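Local coordinates for protein Cwp19 (Clostridioides difficile, PDB 5OQ3) that is a cell-wall protein, probably a peptidoglycan hydrolase, represented here by its TIM-barrel glycoside hydrolase domain, at residues 240-249 with 283-293. Sequence-based numbering, arbitrary orientation.
Sequences VVFGVSPAGI and LIDYVVPQLYW
Strands 241-244 and 286-287 are the fifth and sixth of the eight parallel strands that close this TIM barrel, and G243 and Y286 pair where the two run side by side. The backbones are joined by V244 N to Y286 O and by V288 N to V244 O (2.9 Å). At the start of the pair F242 O accepts two donors, D285 N at 2.7 Å and Y286 N at a longer 3.3 Å. D285 also reaches back: OD2 takes F242 N (2.9 Å) with its anti lone pair, and the salt bridge from K234 probably steadies its negative charge.

Glycine suits position 243 because the Y286 ring lies flat across it. With chi1 at 75°, CG sits between the backbone N and carbonyl carbon, and the ring swings over the neighbouring strand. The Y286 ring centroid lies 3.4 Å from G243 CA, with CA almost exactly on the ring normal, a CH-pi contact. Its hydroxyl is held by H120 and H188, so the tyrosine ties the sixth strand to the third and fourth. V244 points to the other side of the sheet, and its CG2 meets I284 CG2 at 3.6 Å; branched aliphatic side chains suit this buried face, where V244 also packs on W278 of helix 275-280.

Beyond the strands, S245 links main chain to side chain. Its chi1 of -179° sets OG beside the carbonyl carbon, turned to donate in the carbonyl plane to V288 O and to accept a nearly straight bond from Q290 NE2 (165°), while D191 is a second partner of that amide nitrogen. P246, which has no N-H to give, still offers its carbonyl to Q290 N. Farther on, G248 CA meets the edge of the W293 ring, and a water bridges the chains, accepting from G248 N at 2.9 Å and donating to Q290 O.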
loop_
_atom_site.group_PDB
_atom_site.type_symbol
_atom_site.label_atom_id
_atom_site.label_comp_id
_atom_site.label_asym_id
_atom_site.label_seq_id
_atom_site.Cartn_x
_atom_site.Cartn_y
_atom_site.Cartn_z
ATOM N N VAL A 240 -3.841 -12.070 -12.328
ATOM C CA VAL A 240 -3.824 -10.851 -11.506
ATOM C C VAL A 240 -2.771 -11.013 -10.451
ATOM O O VAL A 240 -2.703 -12.031 -9.765
ATOM C CB VAL A 240 -5.206 -10.631 -10.854
ATOM C CG1 VAL A 240 -5.143 -9.542 -9.802
ATOM C CG2 VAL A 240 -6.201 -10.240 -11.942
ATOM N N VAL A 241 -1.921 -9.992 -10.343
ATOM C CA VAL A 241 -0.771 -10.024 -9.391
ATOM C C VAL A 241 -1.173 -9.483 -8.015
ATOM O O VAL A 241 -2.072 -8.655 -7.900
ATOM C CB VAL A 241 0.449 -9.290 -9.952
ATOM C CG1 VAL A 241 0.870 -9.939 -11.251
ATOM C CG2 VAL A 241 0.223 -7.788 -10.180
ATOM N N PHE A 242 -0.458 -9.930 -7.009
ATOM C CA PHE A 242 -0.646 -9.467 -5.638
ATOM C C PHE A 242 0.692 -8.982 -5.095
ATOM O O PHE A 242 1.704 -9.716 -5.119
ATOM C CB PHE A 242 -1.163 -10.628 -4.782
ATOM C CG PHE A 242 -1.352 -10.289 -3.345
ATOM C CD1 PHE A 242 -2.074 -9.177 -2.949
ATOM C CD2 PHE A 242 -0.799 -11.073 -2.351
ATOM C CE1 PHE A 242 -2.219 -8.853 -1.607
ATOM C CE2 PHE A 242 -0.980 -10.775 -1.027
ATOM C CZ PHE A 242 -1.671 -9.666 -0.641
ATOM N N GLY A 243 0.692 -7.768 -4.582
ATOM C CA GLY A 243 1.910 -7.227 -4.005
ATOM C C GLY A 243 1.663 -6.391 -2.777
ATOM O O GLY A 243 0.554 -5.921 -2.519
ATOM N N VAL A 244 2.770 -6.190 -2.039
ATOM C CA VAL A 244 2.722 -5.430 -0.810
ATOM C C VAL A 244 3.900 -4.487 -0.791
ATOM O O VAL A 244 5.015 -4.829 -1.187
ATOM C CB VAL A 244 2.788 -6.401 0.434
ATOM C CG1 VAL A 244 2.770 -5.642 1.739
ATOM C CG2 VAL A 244 1.679 -7.421 0.366
ATOM N N SER A 245 3.618 -3.298 -0.247
ATOM C CA SER A 245 4.619 -2.280 -0.039
ATOM C C SER A 245 4.837 -2.038 1.457
ATOM O O SER A 245 4.109 -1.246 2.073
ATOM C CB SER A 245 4.212 -0.974 -0.720
ATOM O OG SER A 245 5.144 0.060 -0.569
ATOM N N PRO A 246 5.831 -2.724 2.068
ATOM C CA PRO A 246 6.156 -2.524 3.474
ATOM C C PRO A 246 7.104 -1.354 3.663
ATOM O O PRO A 246 7.696 -0.804 2.711
ATOM C CB PRO A 246 6.803 -3.843 3.843
ATOM C CG PRO A 246 7.606 -4.144 2.607
ATOM C CD PRO A 246 6.744 -3.688 1.433
ATOM N N ALA A 247 7.263 -1.013 4.927
ATOM C CA ALA A 247 8.283 -0.039 5.290
ATOM C C ALA A 247 9.684 -0.550 4.837
ATOM O O ALA A 247 9.922 -1.751 4.642
ATOM C CB ALA A 247 8.263 0.188 6.782
ATOM N N GLY A 248 10.598 0.395 4.697
ATOM C CA GLY A 248 11.865 0.141 4.040
ATOM C C GLY A 248 12.936 -0.619 4.817
ATOM O O GLY A 248 13.918 -1.081 4.213
ATOM N N ILE A 249 12.769 -0.724 6.134
ATOM C CA ILE A 249 13.654 -1.519 6.971
ATOM C C ILE A 249 12.829 -2.694 7.555
ATOM O O ILE A 249 11.775 -2.501 8.177
ATOM C CB ILE A 249 14.301 -0.689 8.097
ATOM C CG1 ILE A 249 15.281 0.329 7.496
ATOM C CG2 ILE A 249 15.008 -1.592 9.111
ATOM C CD1 ILE A 249 15.731 1.383 8.471
ATOM N N LEU A 283 4.433 -15.635 -0.562
ATOM C CA LEU A 283 3.114 -15.204 -0.180
ATOM C C LEU A 283 2.617 -14.013 -1.033
ATOM O O LEU A 283 1.466 -13.620 -0.948
ATOM C CB LEU A 283 3.037 -14.789 1.303
ATOM C CG LEU A 283 3.547 -15.856 2.284
ATOM C CD1 LEU A 283 3.368 -15.388 3.704
ATOM C CD2 LEU A 283 2.898 -17.193 2.039
ATOM N N ILE A 284 3.551 -13.444 -1.800
ATOM C CA ILE A 284 3.282 -12.270 -2.612
ATOM C C ILE A 284 3.956 -12.487 -3.976
ATOM O O ILE A 284 4.932 -13.234 -4.069
ATOM C CB ILE A 284 3.811 -10.967 -1.927
ATOM C CG1 ILE A 284 5.315 -11.028 -1.615
ATOM C CG2 ILE A 284 2.988 -10.661 -0.661
ATOM C CD1 ILE A 284 5.850 -9.833 -0.890
ATOM N N ASP A 285 3.437 -11.800 -4.989
ATOM C CA ASP A 285 4.097 -11.783 -6.297
ATOM C C ASP A 285 5.141 -10.686 -6.451
ATOM O O ASP A 285 6.081 -10.825 -7.235
ATOM C CB ASP A 285 3.072 -11.612 -7.413
ATOM C CG ASP A 285 2.086 -12.745 -7.533
ATOM O OD1 ASP A 285 2.525 -13.892 -7.562
ATOM O OD2 ASP A 285 0.877 -12.455 -7.590
ATOM N N TYR A 286 4.942 -9.577 -5.727
ATOM C CA TYR A 286 5.869 -8.441 -5.773
ATOM C C TYR A 286 5.929 -7.761 -4.443
ATOM O O TYR A 286 5.000 -7.834 -3.655
ATOM C CB TYR A 286 5.501 -7.483 -6.926
ATOM C CG TYR A 286 4.309 -6.570 -6.804
ATOM C CD1 TYR A 286 4.409 -5.378 -6.088
ATOM C CD2 TYR A 286 3.112 -6.847 -7.432
ATOM C CE1 TYR A 286 3.359 -4.487 -6.036
ATOM C CE2 TYR A 286 2.060 -5.923 -7.405
ATOM C CZ TYR A 286 2.201 -4.746 -6.693
ATOM O OH TYR A 286 1.163 -3.811 -6.670
ATOM N N VAL A 287 7.036 -7.048 -4.218
ATOM C CA VAL A 287 7.267 -6.336 -2.972
ATOM C C VAL A 287 7.869 -4.981 -3.322
ATOM O O VAL A 287 8.685 -4.844 -4.258
ATOM C CB VAL A 287 8.216 -7.170 -2.049
ATOM C CG1 VAL A 287 9.640 -7.288 -2.633
ATOM C CG2 VAL A 287 8.226 -6.611 -0.639
ATOM N N VAL A 288 7.419 -3.965 -2.567
ATOM C CA VAL A 288 7.793 -2.566 -2.816
ATOM C C VAL A 288 8.288 -1.902 -1.534
ATOM O O VAL A 288 7.571 -1.104 -0.922
ATOM C CB VAL A 288 6.652 -1.751 -3.468
ATOM C CG1 VAL A 288 7.183 -0.426 -3.952
ATOM C CG2 VAL A 288 5.957 -2.529 -4.557
ATOM N N PRO A 289 9.519 -2.213 -1.080
ATOM C CA PRO A 289 9.988 -1.540 0.113
ATOM C C PRO A 289 9.990 -0.030 -0.110
ATOM O O PRO A 289 10.414 0.467 -1.165
ATOM C CB PRO A 289 11.406 -2.102 0.307
ATOM C CG PRO A 289 11.784 -2.644 -1.047
ATOM C CD PRO A 289 10.534 -3.061 -1.718
ATOM N N GLN A 290 9.553 0.705 0.931
ATOM C CA GLN A 290 9.483 2.161 0.857
ATOM C C GLN A 290 10.824 2.738 1.301
ATOM O O GLN A 290 11.116 2.872 2.495
ATOM C CB GLN A 290 8.327 2.631 1.758
ATOM C CG GLN A 290 7.009 2.157 1.211
ATOM C CD GLN A 290 5.798 2.521 2.079
ATOM O OE1 GLN A 290 5.845 3.331 2.986
ATOM N NE2 GLN A 290 4.682 1.914 1.757
ATOM N N LEU A 291 11.664 3.032 0.301
ATOM C CA LEU A 291 12.995 3.571 0.554
ATOM C C LEU A 291 12.975 5.064 0.419
ATOM O O LEU A 291 13.676 5.659 -0.415
ATOM C CB LEU A 291 14.020 2.913 -0.386
ATOM C CG LEU A 291 14.078 1.374 -0.351
ATOM C CD1 LEU A 291 15.316 0.909 -1.134
ATOM C CD2 LEU A 291 14.074 0.802 1.048
ATOM N N TYR A 292 12.266 5.692 1.347
ATOM C CA TYR A 292 12.027 7.122 1.268
ATOM C C TYR A 292 13.106 7.907 2.003
ATOM O O TYR A 292 12.812 8.754 2.861
ATOM C CB TYR A 292 10.627 7.445 1.821
ATOM C CG TYR A 292 9.440 6.734 1.206
ATOM C CD1 TYR A 292 9.473 6.194 -0.076
ATOM C CD2 TYR A 292 8.236 6.695 1.885
ATOM C CE1 TYR A 292 8.345 5.627 -0.639
ATOM C CE2 TYR A 292 7.114 6.101 1.330
ATOM C CZ TYR A 292 7.166 5.596 0.045
ATOM O OH TYR A 292 6.061 5.022 -0.531
ATOM N N TRP A 293 14.355 7.669 1.609
ATOM C CA TRP A 293 15.478 8.327 2.209
ATOM C C TRP A 293 16.488 8.684 1.111
ATOM O O TRP A 293 16.553 8.027 0.077
ATOM C CB TRP A 293 16.171 7.385 3.186
ATOM C CG TRP A 293 15.304 6.984 4.361
ATOM C CD1 TRP A 293 14.911 7.781 5.417
ATOM C CD2 TRP A 293 14.735 5.698 4.609
ATOM N NE1 TRP A 293 14.146 7.067 6.294
ATOM C CE2 TRP A 293 14.027 5.783 5.832
ATOM C CE3 TRP A 293 14.782 4.470 3.941
ATOM C CZ2 TRP A 293 13.376 4.690 6.389
ATOM C CZ3 TRP A 293 14.112 3.391 4.485
ATOM C CH2 TRP A 293 13.404 3.511 5.688
HETATM O O HOH W 1 9.855 3.166 5.235
#